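Local structure of protein Pcdhgb2 (Mus musculus, 5SZR) at residues Ser114-Thr117 against Pro118-Glu121; Ser159-Lys162 against Asn163-Lys166; Glu226-Pro229 against Pro230-Ile234; Ala282-His285 against Glu286-Arg289. The protein probably acts in calcium-dependent cell adhesion and may help set specific neuronal connections, this chain being its extracellular cadherin domains 3 to 6. One frame throughout, in Å; residues are numbered along the deposited sequence. Where two conformers were deposited one is given.

In the fold
All four contacts are local and lie at the surface; each joins consecutive residues round a bend. Contacts 1 and 2 share one cadherin domain, their centres about 20 Å apart: contact 1 is apolar packing where the chain passes from strand 109-113 to strand 119-120, while contact 2 is a turn between strands 155-159 and 164-169, closed by one sound backbone hydrogen bond and a weak one. Contacts 3 and 4 belong to the next domain and touch each other, with centres about 12 Å apart, sharing two calcium ions. Contact 4 is dominated by metal-bound carboxylates; contact 3 combines a proline-rich turn with one calcium-binding glutamate. Contact 1 also ends in such a glutamate, at another domain junction; contact 2 binds no metal.

Contact 1. Residues Ser114-Thr117 against Pro118-Glu121; sequences SVFT and PLPE. With CA (calcium ion), chain N; CA (calcium ion), chain M.
Phe-116 packs against Leu-119 and Pro-120 where the first strand of a cadherin domain changes sheets, from strand 109-113 in one to strand 119-120 in the other, just ahead of a calcium-binding glutamate. The switch is made at a cis peptide before Pro-118, which brings the CA atoms of Thr-117 and Pro-118 to 2.9 Å. Phe-116 has CG roughly opposite its own backbone N (chi1 -153°), which carries the ring along the chain toward the residues that follow. Three groups then meet the ring obliquely. The methyl CD1 of Leu-119 lies 3.5 Å from Phe-116 CD2, and the two side chains cross at about a right angle. Pro-120 CD approaches Phe-116 CE1 at 3.6 Å, and the carbonyl Pro-118 O is 3.3 Å from Phe-116 CD1. With an alanine in place of Phe-116, Leu-119 CD1 and Pro-120 CD would probably be left without their ring, a gap opening beside the cis bend. Beyond the bend, the extended side chain of Glu-121 reaches two calcium ions, OE2 binding one at 2.4 Å and OE1 the other; Asp-174, Glu-176, Asp-207 and Asp-210 help complete these sites, with Asp-243 from the next domain. No hydrogen bond spans the two segments: their side chains meet by apolar packing, backbone bonds to Ile-129 and Ser-206 tie the bend to both sheets, and metal holds the glutamate.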
ATOM      1  N   SER A 114       2.844 -15.985  25.114  1.00 54.19           N
ATOM      2  CA  SER A 114       2.425 -16.547  23.829  1.00 52.45           C
ATOM      3  C   SER A 114       1.748 -15.504  22.944  1.00 52.28           C
ATOM      4  O   SER A 114       0.671 -15.727  22.387  1.00 53.02           O
ATOM      5  CB  SER A 114       1.515 -17.759  24.032  1.00 53.48           C
ATOM      6  OG  SER A 114       2.252 -18.863  24.523  1.00 58.65           O
ATOM      7  N   VAL A 115       2.394 -14.347  22.811  1.00 51.83           N
ATOM      8  CA  VAL A 115       1.915 -13.351  21.862  1.00 59.74           C
ATOM      9  C   VAL A 115       2.196 -13.834  20.442  1.00 51.21           C
ATOM     10  O   VAL A 115       3.330 -14.198  20.105  1.00 52.07           O
ATOM     11  CB  VAL A 115       2.566 -11.989  22.131  1.00 60.98           C
ATOM     12  CG1 VAL A 115       2.064 -10.956  21.126  1.00 52.27           C
ATOM     13  CG2 VAL A 115       2.280 -11.549  23.554  1.00 52.63           C
ATOM     14  N   PHE A 116       1.154 -13.857  19.612  1.00 50.94           N
ATOM     15  CA  PHE A 116       1.238 -14.247  18.202  1.00 51.86           C
ATOM     16  C   PHE A 116       2.041 -13.186  17.452  1.00 50.75           C
ATOM     17  O   PHE A 116       1.511 -12.135  17.091  1.00 50.67           O
ATOM     18  CB  PHE A 116      -0.174 -14.394  17.638  1.00 50.05           C
ATOM     19  CG  PHE A 116      -0.300 -15.365  16.483  1.00 51.37           C
ATOM     20  CD1 PHE A 116       0.754 -15.609  15.618  1.00 50.99           C
ATOM     21  CD2 PHE A 116      -1.504 -16.024  16.257  1.00 52.82           C
ATOM     22  CE1 PHE A 116       0.606 -16.498  14.553  1.00 50.31           C
ATOM     23  CE2 PHE A 116      -1.655 -16.907  15.192  1.00 50.79           C
ATOM     24  CZ  PHE A 116      -0.599 -17.145  14.345  1.00 48.74           C
ATOM     25  N   THR A 117       3.325 -13.451  17.221  1.00 51.83           N
ATOM     26  CA  THR A 117       4.231 -12.456  16.642  1.00 55.45           C
ATOM     27  C   THR A 117       5.053 -12.995  15.461  1.00 54.80           C
ATOM     28  O   THR A 117       5.906 -13.860  15.644  1.00 56.94           O
ATOM     29  CB  THR A 117       5.227 -11.923  17.707  1.00 60.97           C
ATOM     30  OG1 THR A 117       4.523 -11.183  18.710  1.00 62.76           O
ATOM     31  CG2 THR A 117       6.281 -11.026  17.062  1.00 66.73           C
ATOM     32  N   PRO A 118       4.808 -12.485  14.243  1.00 54.62           N
ATOM     33  CA  PRO A 118       3.755 -11.534  13.883  1.00 52.93           C
ATOM     34  C   PRO A 118       2.408 -12.221  13.712  1.00 51.86           C
ATOM     35  O   PRO A 118       2.342 -13.453  13.693  1.00 50.64           O
ATOM     36  CB  PRO A 118       4.244 -10.965  12.551  1.00 55.02           C
ATOM     37  CG  PRO A 118       5.013 -12.086  11.950  1.00 54.43           C
ATOM     38  CD  PRO A 118       5.704 -12.760  13.102  1.00 55.00           C
ATOM     39  N   LEU A 119       1.350 -11.421  13.571  1.00 52.51           N
ATOM     40  CA  LEU A 119      -0.009 -11.932  13.472  1.00 52.46           C
ATOM     41  C   LEU A 119      -0.471 -11.857  12.025  1.00 51.59           C
ATOM     42  O   LEU A 119      -0.646 -10.745  11.501  1.00 52.98           O
ATOM     43  CB  LEU A 119      -0.939 -11.122  14.375  1.00 50.25           C
ATOM     44  CG  LEU A 119      -2.403 -11.543  14.479  1.00 50.90           C
ATOM     45  CD1 LEU A 119      -2.509 -12.939  15.053  1.00 51.46           C
ATOM     46  CD2 LEU A 119      -3.180 -10.557  15.333  1.00 51.53           C
ATOM     47  N   PRO A 120      -0.666 -12.987  11.339  1.00 51.06           N
ATOM     48  CA  PRO A 120      -1.097 -12.945   9.933  1.00 51.63           C
ATOM     49  C   PRO A 120      -2.395 -12.172   9.745  1.00 54.48           C
ATOM     50  O   PRO A 120      -3.349 -12.323  10.510  1.00 60.94           O
ATOM     51  CB  PRO A 120      -1.276 -14.424   9.577  1.00 50.82           C
ATOM     52  CG  PRO A 120      -0.343 -15.140  10.490  1.00 50.72           C
ATOM     53  CD  PRO A 120      -0.307 -14.350  11.767  1.00 50.37           C
ATOM     54  N   GLU A 121      -2.425 -11.348   8.696  1.00 52.52           N
ATOM     55  CA  GLU A 121      -3.585 -10.507   8.428  1.00 51.77           C
ATOM     56  C   GLU A 121      -4.819 -11.308   8.032  1.00 49.00           C
ATOM     57  O   GLU A 121      -5.929 -10.771   8.071  1.00 48.74           O
ATOM     58  CB  GLU A 121      -3.257  -9.501   7.325  1.00 53.95           C
ATOM     59  CG  GLU A 121      -3.078 -10.117   5.952  1.00 51.84           C
ATOM     60  CD  GLU A 121      -2.816  -9.072   4.890  1.00 52.92           C
ATOM     61  OE1 GLU A 121      -1.947  -9.307   4.025  1.00 54.42           O
ATOM     62  OE2 GLU A 121      -3.470  -8.009   4.930  1.00 52.30           O
TER
HETATM   63 CA    CA N 711      -1.406  -8.107   1.719  1.00 56.34          CA
HETATM   64 CA    CA M 710      -4.927  -7.126   3.189  1.00 54.11          CA
HETATM   65  O   HOH W   1      -6.080  -6.036   1.243  1.00 47.48           O
HETATM   66  O   HOH W   2      -7.050  -7.645   4.165  1.00 51.19           O

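Contact 2. Residues Ser159-Lys162 against Asn163-Lys166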
ATOM      1  N   SER A 159     -12.566 -14.967  28.964  1.00 75.68           N
ATOM      2  CA  SER A 159     -12.198 -15.481  30.278  1.00 81.03           C
ATOM      3  C   SER A 159     -12.434 -16.987  30.296  1.00 85.08           C
ATOM      4  O   SER A 159     -13.582 -17.441  30.345  1.00 89.41           O
ATOM      5  CB  SER A 159     -13.000 -14.781  31.373  1.00 86.85           C
ATOM      6  OG  SER A 159     -12.543 -15.159  32.659  1.00 90.23           O
ATOM      7  N   SER A 160     -11.349 -17.760  30.256  1.00 86.27           N
ATOM      8  CA  SER A 160     -11.471 -19.214  30.286  1.00 91.47           C
ATOM      9  C   SER A 160     -11.721 -19.721  31.702  1.00 97.12           C
ATOM     10  O   SER A 160     -12.654 -20.498  31.937  1.00104.91           O
ATOM     11  CB  SER A 160     -10.218 -19.858  29.681  1.00 91.65           C
ATOM     12  OG  SER A 160      -9.048 -19.130  30.016  1.00 87.40           O
ATOM     13  N   SER A 161     -10.900 -19.288  32.660  1.00 93.99           N
ATOM     14  CA  SER A 161     -11.123 -19.557  34.073  1.00 93.42           C
ATOM     15  C   SER A 161     -10.675 -18.331  34.861  1.00 91.07           C
ATOM     16  O   SER A 161     -10.149 -17.367  34.296  1.00 89.50           O
ATOM     17  CB  SER A 161     -10.394 -20.829  34.525  1.00 92.84           C
ATOM     18  OG  SER A 161      -8.997 -20.724  34.319  1.00 90.18           O
ATOM     19  N   LYS A 162     -10.888 -18.368  36.176  1.00 89.75           N
ATOM     20  CA  LYS A 162     -10.623 -17.199  37.007  1.00 88.18           C
ATOM     21  C   LYS A 162      -9.144 -16.833  36.968  1.00 84.33           C
ATOM     22  O   LYS A 162      -8.277 -17.677  37.210  1.00 83.57           O
ATOM     23  CB  LYS A 162     -11.071 -17.455  38.450  1.00 90.51           C
ATOM     24  CG  LYS A 162     -11.185 -16.187  39.292  1.00 91.62           C
ATOM     25  CD  LYS A 162     -11.849 -16.460  40.633  1.00 96.96           C
ATOM     26  CE  LYS A 162     -12.440 -15.191  41.238  1.00 99.64           C
ATOM     27  NZ  LYS A 162     -11.432 -14.108  41.405  1.00 98.13           N
ATOM     28  N   ASN A 163      -8.870 -15.565  36.651  1.00 82.76           N
ATOM     29  CA  ASN A 163      -7.545 -14.959  36.519  1.00 79.18           C
ATOM     30  C   ASN A 163      -6.836 -15.353  35.229  1.00 73.53           C
ATOM     31  O   ASN A 163      -5.650 -15.037  35.067  1.00 71.71           O
ATOM     32  CB  ASN A 163      -6.632 -15.282  37.707  1.00 80.44           C
ATOM     33  CG  ASN A 163      -7.298 -15.027  39.038  1.00 84.34           C
ATOM     34  OD1 ASN A 163      -8.086 -14.091  39.180  1.00 87.12           O
ATOM     35  ND2 ASN A 163      -6.995 -15.866  40.023  1.00 85.53           N
ATOM     36  N   TYR A 164      -7.515 -16.023  34.300  1.00 71.57           N
ATOM     37  CA  TYR A 164      -6.916 -16.424  33.030  1.00 69.16           C
ATOM     38  C   TYR A 164      -7.758 -15.901  31.874  1.00 66.62           C
ATOM     39  O   TYR A 164      -8.978 -16.105  31.842  1.00 67.70           O
ATOM     40  CB  TYR A 164      -6.774 -17.946  32.941  1.00 70.34           C
ATOM     41  CG  TYR A 164      -5.720 -18.503  33.868  1.00 71.32           C
ATOM     42  CD1 TYR A 164      -4.403 -18.648  33.446  1.00 70.69           C
ATOM     43  CD2 TYR A 164      -6.036 -18.875  35.168  1.00 72.13           C
ATOM     44  CE1 TYR A 164      -3.434 -19.152  34.294  1.00 71.29           C
ATOM     45  CE2 TYR A 164      -5.077 -19.377  36.019  1.00 72.69           C
ATOM     46  CZ  TYR A 164      -3.779 -19.516  35.578  1.00 72.97           C
ATOM     47  OH  TYR A 164      -2.823 -20.015  36.429  1.00 75.72           O
ATOM     48  N   TYR A 165      -7.105 -15.233  30.927  1.00 63.67           N
ATOM     49  CA  TYR A 165      -7.785 -14.651  29.781  1.00 62.06           C
ATOM     50  C   TYR A 165      -7.077 -15.045  28.494  1.00 59.90           C
ATOM     51  O   TYR A 165      -5.870 -15.301  28.477  1.00 56.50           O
ATOM     52  CB  TYR A 165      -7.846 -13.117  29.865  1.00 62.21           C
ATOM     53  CG  TYR A 165      -8.605 -12.564  31.054  1.00 64.82           C
ATOM     54  CD1 TYR A 165      -9.953 -12.241  30.954  1.00 65.40           C
ATOM     55  CD2 TYR A 165      -7.970 -12.346  32.268  1.00 65.58           C
ATOM     56  CE1 TYR A 165     -10.645 -11.726  32.029  1.00 66.34           C
ATOM     57  CE2 TYR A 165      -8.656 -11.833  33.351  1.00 68.52           C
ATOM     58  CZ  TYR A 165      -9.994 -11.522  33.227  1.00 70.14           C
ATOM     59  OH  TYR A 165     -10.681 -11.009  34.312  1.00 74.42           O
ATOM     60  N   LYS A 166      -7.847 -15.088  27.411  1.00 61.72           N
ATOM     61  CA  LYS A 166      -7.313 -15.194  26.061  1.00 62.29           C
ATOM     62  C   LYS A 166      -7.690 -13.925  25.315  1.00 62.02           C
ATOM     63  O   LYS A 166      -8.871 -13.565  25.258  1.00 64.70           O
ATOM     64  CB  LYS A 166      -7.850 -16.430  25.336  1.00 65.90           C
ATOM     65  CG  LYS A 166      -7.318 -17.740  25.876  1.00 70.90           C
ATOM     66  CD  LYS A 166      -7.786 -18.918  25.042  1.00 77.36           C
ATOM     67  CE  LYS A 166      -7.463 -20.238  25.729  1.00 84.39           C
ATOM     68  NZ  LYS A 166      -7.822 -21.407  24.880  1.00 91.06           N
TER
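Ser-161 O accepts a hydrogen bond from Tyr-164 N at 3.0 Å with an N-H...O angle of 155°, closing a type II beta turn with Lys-162 and Asn-163 at its corners. A second backbone bond, Ser-160 N to Tyr-164 O at 3.3 Å, is weak. Asn-163 takes the positive phi (76°) of the third turn position, and its amide folds back over the preceding peptide, with OD1 3.7 Å from Lys-162 CG. Replacing Asn-163 by an alanine takes away the amide beside the Lys-162 peptide, and the turn, with its positive phi, is likely to be less firmly set. The lysine ends elsewhere, its NZ in a salt bridge to Asp-144. With chi1 at -70° the Tyr-164 ring swings to the backbone N side, beside the turn: Lys-162 O lies at the ring edge, 3.3 Å from CD2, while Ser-161 OG comes obliquely to the same carbon at 3.6 Å. The buried Tyr-165 meets Ser-159 instead, CE1 standing 3.9 Å from the serine CB, and its hydroxyl oxygen accepts a weak hydrogen bond from Cys-147 N. This reversal is a beta hairpin, joining strands 155-159 and 164-169 at the edge of an antiparallel sheet of the cadherin domain.

Contact 3. Residues Glu226-Pro229 against Pro230-Ile234; sequences ENNP and PGTSI. With CA (calcium ion), chain P; CA (calcium ion), chain Q; MAN (alpha-D-mannopyranose), chain T.
Thr-232 and Pro-229 form the tight part of this contact, at the two ends of a type II beta turn. A chi1 of -59° turns the hydroxyl away from the threonine's carbonyl carbon and back into the turn, where it donates to Pro-229 O; the modelled length of 2.5 Å is very short, so its exact value is doubtful. The same OG1 sits beside the proline ring, 3.2 Å from Pro-229 CD. Asn-228 ND2 adds a weak bond to Pro-229 O (3.1 Å, 129°), but the amide is held mainly from outside: its OD1 accepts from Phe-283 N, and ND2 also donates to Arg-281 O. Gly-231 occupies the third turn position with a phi of 78°. The looser side is the exposed pair of proline rings, which touch through Pro-229 CB and Pro-230 CD, 3.8 Å apart. On the exposed Asn-227, OD1 accepts from a water at 2.7 Å that itself binds calcium. The segment ends carry other chemistry: Glu-226 OE2 binds that calcium at 2.3 Å while OE1 turns to a second ion, and Ser-233 OG is bonded covalently to a mannose. The turn thus leads from strand 219-225 of the mixed sheet into strand 232-240, which runs antiparallel to strand 276-279; Gly-231 and Thr-232 both face Ala-279 there, forming a G1 beta bulge.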
ATOM      1  N   GLU A 226       5.840   5.121 -38.398  1.00 55.13           N
ATOM      2  CA  GLU A 226       6.355   4.161 -39.363  1.00 58.25           C
ATOM      3  C   GLU A 226       7.867   4.270 -39.508  1.00 59.75           C
ATOM      4  O   GLU A 226       8.460   5.319 -39.234  1.00 60.23           O
ATOM      5  CB  GLU A 226       5.661   4.416 -40.699  1.00 63.38           C
ATOM      6  CG  GLU A 226       6.038   3.558 -41.862  1.00 68.03           C
ATOM      7  CD  GLU A 226       5.177   3.883 -43.059  1.00 68.21           C
ATOM      8  OE1 GLU A 226       4.969   5.082 -43.337  1.00 64.55           O
ATOM      9  OE2 GLU A 226       4.669   2.939 -43.688  1.00 74.01           O
ATOM     10  N   ASN A 227       8.485   3.167 -39.937  1.00 60.64           N
ATOM     11  CA  ASN A 227       9.908   3.091 -40.265  1.00 61.51           C
ATOM     12  C   ASN A 227      10.797   3.290 -39.044  1.00 61.25           C
ATOM     13  O   ASN A 227      11.980   3.628 -39.175  1.00 61.07           O
ATOM     14  CB  ASN A 227      10.281   4.086 -41.370  1.00 58.89           C
ATOM     15  CG  ASN A 227       9.460   3.878 -42.625  1.00 60.59           C
ATOM     16  OD1 ASN A 227       9.151   2.747 -42.995  1.00 61.76           O
ATOM     17  ND2 ASN A 227       9.092   4.973 -43.282  1.00 60.44           N
ATOM     18  N   ASN A 228      10.224   3.099 -37.859  1.00 59.12           N
ATOM     19  CA  ASN A 228      10.977   3.078 -36.620  1.00 58.91           C
ATOM     20  C   ASN A 228      12.118   2.065 -36.707  1.00 60.46           C
ATOM     21  O   ASN A 228      11.990   1.026 -37.363  1.00 61.46           O
ATOM     22  CB  ASN A 228      10.057   2.690 -35.473  1.00 57.83           C
ATOM     23  CG  ASN A 228       9.436   1.323 -35.685  1.00 59.08           C
ATOM     24  OD1 ASN A 228       8.596   1.140 -36.570  1.00 58.54           O
ATOM     25  ND2 ASN A 228       9.870   0.349 -34.896  1.00 59.66           N
ATOM     26  N   PRO A 229      13.240   2.328 -36.041  1.00 61.36           N
ATOM     27  CA  PRO A 229      14.267   1.299 -35.926  1.00 66.14           C
ATOM     28  C   PRO A 229      13.725   0.116 -35.152  1.00 65.44           C
ATOM     29  O   PRO A 229      12.856   0.273 -34.277  1.00 55.87           O
ATOM     30  CB  PRO A 229      15.395   2.007 -35.157  1.00 66.35           C
ATOM     31  CG  PRO A 229      15.062   3.467 -35.190  1.00 64.81           C
ATOM     32  CD  PRO A 229      13.580   3.548 -35.291  1.00 60.33           C
ATOM     33  N   PRO A 230      14.186  -1.093 -35.459  1.00 68.54           N
ATOM     34  CA  PRO A 230      13.859  -2.226 -34.592  1.00 66.30           C
ATOM     35  C   PRO A 230      14.488  -2.016 -33.227  1.00 65.52           C
ATOM     36  O   PRO A 230      15.546  -1.395 -33.097  1.00 61.16           O
ATOM     37  CB  PRO A 230      14.478  -3.428 -35.315  1.00 68.79           C
ATOM     38  CG  PRO A 230      14.818  -2.946 -36.670  1.00 63.38           C
ATOM     39  CD  PRO A 230      15.070  -1.484 -36.559  1.00 62.92           C
ATOM     40  N   GLY A 231      13.813  -2.526 -32.200  1.00 61.37           N
ATOM     41  CA  GLY A 231      14.255  -2.299 -30.840  1.00 63.88           C
ATOM     42  C   GLY A 231      13.928  -0.934 -30.280  1.00 65.66           C
ATOM     43  O   GLY A 231      14.594  -0.485 -29.343  1.00 67.38           O
ATOM     44  N   THR A 232      12.919  -0.255 -30.824  1.00 66.97           N
ATOM     45  CA  THR A 232      12.527   1.072 -30.364  1.00 68.47           C
ATOM     46  C   THR A 232      11.485   0.941 -29.263  1.00 68.21           C
ATOM     47  O   THR A 232      10.422   0.347 -29.473  1.00 64.96           O
ATOM     48  CB  THR A 232      11.960   1.906 -31.512  1.00 69.85           C
ATOM     49  OG1 THR A 232      12.940   2.041 -32.547  1.00 75.45           O
ATOM     50  CG2 THR A 232      11.559   3.285 -31.013  1.00 68.47           C
ATOM     51  N   SER A 233      11.790   1.502 -28.096  1.00 72.82           N
ATOM     52  CA  SER A 233      10.832   1.530 -26.998  1.00 74.32           C
ATOM     53  C   SER A 233       9.652   2.428 -27.359  1.00 63.52           C
ATOM     54  O   SER A 233       9.823   3.634 -27.573  1.00 63.63           O
ATOM     55  CB  SER A 233      11.515   2.021 -25.723  1.00 88.21           C
ATOM     56  OG  SER A 233      10.565   2.454 -24.758  1.00 98.35           O
ATOM     57  N   ILE A 234       8.457   1.845 -27.417  1.00 56.11           N
ATOM     58  CA  ILE A 234       7.274   2.568 -27.865  1.00 54.18           C
ATOM     59  C   ILE A 234       6.298   2.901 -26.738  1.00 54.43           C
ATOM     60  O   ILE A 234       5.448   3.784 -26.929  1.00 55.35           O
ATOM     61  CB  ILE A 234       6.542   1.803 -28.987  1.00 53.61           C
ATOM     62  CG1 ILE A 234       5.949   0.493 -28.461  1.00 52.20           C
ATOM     63  CG2 ILE A 234       7.473   1.545 -30.164  1.00 55.15           C
ATOM     64  CD1 ILE A 234       5.324  -0.365 -29.547  1.00 50.65           C
TER
HETATM   65 CA    CA P 713       5.862   2.653 -45.623  1.00 50.04          CA
HETATM   66 CA    CA Q 714       3.673   5.934 -45.707  1.00 52.64          CA
HETATM   67  C1  MAN T 717      11.232   3.153 -23.688  1.00 60.35           C
HETATM   68  C2  MAN T 717       9.996   3.387 -22.804  1.00 65.37           C
HETATM   69  C3  MAN T 717       9.027   4.329 -23.510  1.00 70.20           C
HETATM   70  C4  MAN T 717       9.735   5.617 -23.980  1.00 75.93           C
HETATM   71  C5  MAN T 717      10.966   5.272 -24.823  1.00 70.43           C
HETATM   72  C6  MAN T 717      11.810   6.476 -25.189  1.00 70.53           C
HETATM   73  O2  MAN T 717      10.349   4.031 -21.574  1.00 64.91           O
HETATM   74  O3  MAN T 717       7.910   4.647 -22.680  1.00 71.85           O
HETATM   75  O4  MAN T 717       8.850   6.387 -24.772  1.00 77.49           O
HETATM   76  O5  MAN T 717      11.827   4.351 -24.100  1.00 65.67           O
HETATM   77  O6  MAN T 717      12.956   5.994 -25.895  1.00 72.50           O
HETATM   78  O   HOH W   3       7.729   1.370 -44.833  1.00 54.08           O
HETATM   79  O   HOH W   4       6.272   2.134 -48.131  1.00 42.55           O

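Contact 4. Residues Ala282-His285 against Glu286-Arg289. With CA (calcium ion), chain P; CA (calcium ion), chain Q.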
ATOM      1  N   ALA A 282      10.677  -2.772 -37.918  1.00 62.23           N
ATOM      2  CA  ALA A 282      10.263  -1.516 -38.527  1.00 58.97           C
ATOM      3  C   ALA A 282       8.835  -1.651 -39.040  1.00 56.07           C
ATOM      4  O   ALA A 282       8.560  -2.474 -39.918  1.00 56.52           O
ATOM      5  CB  ALA A 282      11.209  -1.139 -39.666  1.00 62.40           C
ATOM      6  N   PHE A 283       7.923  -0.860 -38.482  1.00 53.25           N
ATOM      7  CA  PHE A 283       6.539  -0.905 -38.928  1.00 53.04           C
ATOM      8  C   PHE A 283       6.386  -0.200 -40.274  1.00 55.63           C
ATOM      9  O   PHE A 283       7.092   0.763 -40.581  1.00 57.68           O
ATOM     10  CB  PHE A 283       5.622  -0.265 -37.887  1.00 50.35           C
ATOM     11  CG  PHE A 283       5.609  -0.983 -36.561  1.00 52.37           C
ATOM     12  CD1 PHE A 283       5.447  -0.277 -35.381  1.00 51.46           C
ATOM     13  CD2 PHE A 283       5.747  -2.359 -36.498  1.00 53.67           C
ATOM     14  CE1 PHE A 283       5.430  -0.932 -34.153  1.00 51.84           C
ATOM     15  CE2 PHE A 283       5.729  -3.020 -35.272  1.00 54.63           C
ATOM     16  CZ  PHE A 283       5.570  -2.305 -34.101  1.00 51.63           C
ATOM     17  N   ASP A 284       5.453  -0.699 -41.084  1.00 54.51           N
ATOM     18  CA  ASP A 284       5.154  -0.152 -42.405  1.00 57.95           C
ATOM     19  C   ASP A 284       3.664   0.162 -42.445  1.00 58.79           C
ATOM     20  O   ASP A 284       2.836  -0.753 -42.527  1.00 61.82           O
ATOM     21  CB  ASP A 284       5.556  -1.139 -43.505  1.00 58.43           C
ATOM     22  CG  ASP A 284       5.214  -0.654 -44.904  1.00 61.48           C
ATOM     23  OD1 ASP A 284       4.935   0.549 -45.097  1.00 60.42           O
ATOM     24  OD2 ASP A 284       5.244  -1.490 -45.835  1.00 65.27           O
ATOM     25  N   HIS A 285       3.328   1.454 -42.376  1.00 56.76           N
ATOM     26  CA  HIS A 285       1.929   1.872 -42.326  1.00 58.60           C
ATOM     27  C   HIS A 285       1.142   1.363 -43.527  1.00 62.95           C
ATOM     28  O   HIS A 285      -0.068   1.130 -43.424  1.00 65.02           O
ATOM     29  CB  HIS A 285       1.847   3.398 -42.241  1.00 58.95           C
ATOM     30  CG  HIS A 285       0.459   3.944 -42.384  1.00 60.61           C
ATOM     31  ND1 HIS A 285      -0.388   4.113 -41.310  1.00 59.48           N
ATOM     32  CD2 HIS A 285      -0.224   4.369 -43.473  1.00 61.82           C
ATOM     33  CE1 HIS A 285      -1.536   4.615 -41.732  1.00 61.36           C
ATOM     34  NE2 HIS A 285      -1.462   4.779 -43.040  1.00 57.97           N
ATOM     35  N   GLU A 286       1.806   1.174 -44.664  1.00 65.16           N
ATOM     36  CA  GLU A 286       1.110   0.718 -45.859  1.00 69.25           C
ATOM     37  C   GLU A 286       0.720  -0.755 -45.783  1.00 74.31           C
ATOM     38  O   GLU A 286      -0.206  -1.168 -46.488  1.00 79.74           O
ATOM     39  CB  GLU A 286       1.972   0.992 -47.091  1.00 67.96           C
ATOM     40  CG  GLU A 286       1.916   2.446 -47.584  1.00 69.13           C
ATOM     41  CD  GLU A 286       2.554   3.445 -46.628  1.00 67.59           C
ATOM     42  OE1 GLU A 286       3.696   3.215 -46.192  1.00 60.61           O
ATOM     43  OE2 GLU A 286       1.914   4.472 -46.320  1.00 61.08           O
ATOM     44  N   GLN A 287       1.393  -1.551 -44.947  1.00 70.06           N
ATOM     45  CA  GLN A 287       1.005  -2.942 -44.751  0.57 72.25           C
ATOM     46  C   GLN A 287       0.007  -3.103 -43.608  1.00 65.98           C
ATOM     47  O   GLN A 287      -0.988  -3.819 -43.755  1.00 68.44           O
ATOM     48  CB  GLN A 287       2.243  -3.812 -44.503  0.57 69.90           C
ATOM     49  CG  GLN A 287       3.092  -4.050 -45.746  0.57 74.34           C
ATOM     50  CD  GLN A 287       2.316  -4.718 -46.869  0.57 77.43           C
ATOM     51  OE1 GLN A 287       1.596  -5.693 -46.647  0.57 81.77           O
ATOM     52  NE2 GLN A 287       2.453  -4.190 -48.080  0.57 74.88           N
ATOM     53  N   LEU A 288       0.244  -2.446 -42.477  1.00 63.71           N
ATOM     54  CA  LEU A 288      -0.623  -2.588 -41.315  1.00 63.63           C
ATOM     55  C   LEU A 288      -0.726  -1.260 -40.583  1.00 60.77           C
ATOM     56  O   LEU A 288       0.291  -0.678 -40.196  1.00 59.84           O
ATOM     57  CB  LEU A 288      -0.096  -3.673 -40.369  1.00 64.13           C
ATOM     58  CG  LEU A 288      -0.935  -4.010 -39.134  1.00 62.97           C
ATOM     59  CD1 LEU A 288      -2.328  -4.487 -39.533  1.00 64.72           C
ATOM     60  CD2 LEU A 288      -0.218  -5.064 -38.313  1.00 61.08           C
ATOM     61  N   ARG A 289      -1.957  -0.792 -40.389  1.00 60.16           N
ATOM     62  CA  ARG A 289      -2.194   0.487 -39.739  1.00 60.13           C
ATOM     63  C   ARG A 289      -2.318   0.376 -38.228  1.00 58.75           C
ATOM     64  O   ARG A 289      -2.057   1.361 -37.528  1.00 56.15           O
ATOM     65  CB  ARG A 289      -3.460   1.140 -40.311  1.00 65.45           C
ATOM     66  CG  ARG A 289      -3.335   1.535 -41.781  1.00 71.30           C
ATOM     67  CD  ARG A 289      -4.663   1.401 -42.512  1.00 77.27           C
ATOM     68  NE  ARG A 289      -5.502   2.588 -42.392  1.00 79.68           N
ATOM     69  CZ  ARG A 289      -5.802   3.395 -43.405  1.00 81.93           C
ATOM     70  NH1 ARG A 289      -5.334   3.141 -44.619  1.00 84.21           N
ATOM     71  NH2 ARG A 289      -6.577   4.452 -43.209  1.00 83.57           N
TER
HETATM   72 CA    CA P 713       5.862   2.653 -45.623  1.00 50.04          CA
HETATM   73 CA    CA Q 714       3.673   5.934 -45.707  1.00 52.64          CA
HETATM   74  O   HOH W   4       6.272   2.134 -48.131  1.00 42.55           O
HETATM   75  O   HOH W   3       7.729   1.370 -44.833  1.00 54.08           O
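Glu-286 touches Asp-284 and His-285 and can be followed outward from CB, which lies 3.6 Å from Asp-284 OD1. The chain bends at chi2 (68°), swinging the carboxylate toward two calcium ions. Its OE1 bridges them, 2.3 Å from the ion that Asp-284 OD1 also binds and 2.8 Å from the second; OE2 reaches that second ion at 2.4 Å, so both oxygens grip it. OE2 further lies in the plane of the His-285 ring, at its edge, 3.6 Å from CD2. Asp-284 OD1 and Glu-286 OE1 stand close as two anionic ligands of one metal, whose charge probably offsets their repulsion. Asp-284 OD1 also accepts from Glu-286 N at 3.2 Å, the donor arriving from well above the carboxylate plane, while Asp-284 O takes hydrogen bonds from Gln-287 N and from Leu-288 N, the latter nearly straight at 171°. The two bonds to Asp-284 O turn the chain back on itself, and the one to OD1 probably helps hold the carboxylate toward the metal. Arg-289 CG sits over one face of the His-285 ring in a CH-pi contact, 4.0 Å from the centroid and 28° off the normal; ND1 of that ring is hydrogen-bonded to Val-315 O. With Glu-226, Asp-317, Asp-320 and, from the following domain, Asp-360, this Asp-X-Glu segment helps form the two-ion interdomain calcium site characteristic of cadherins.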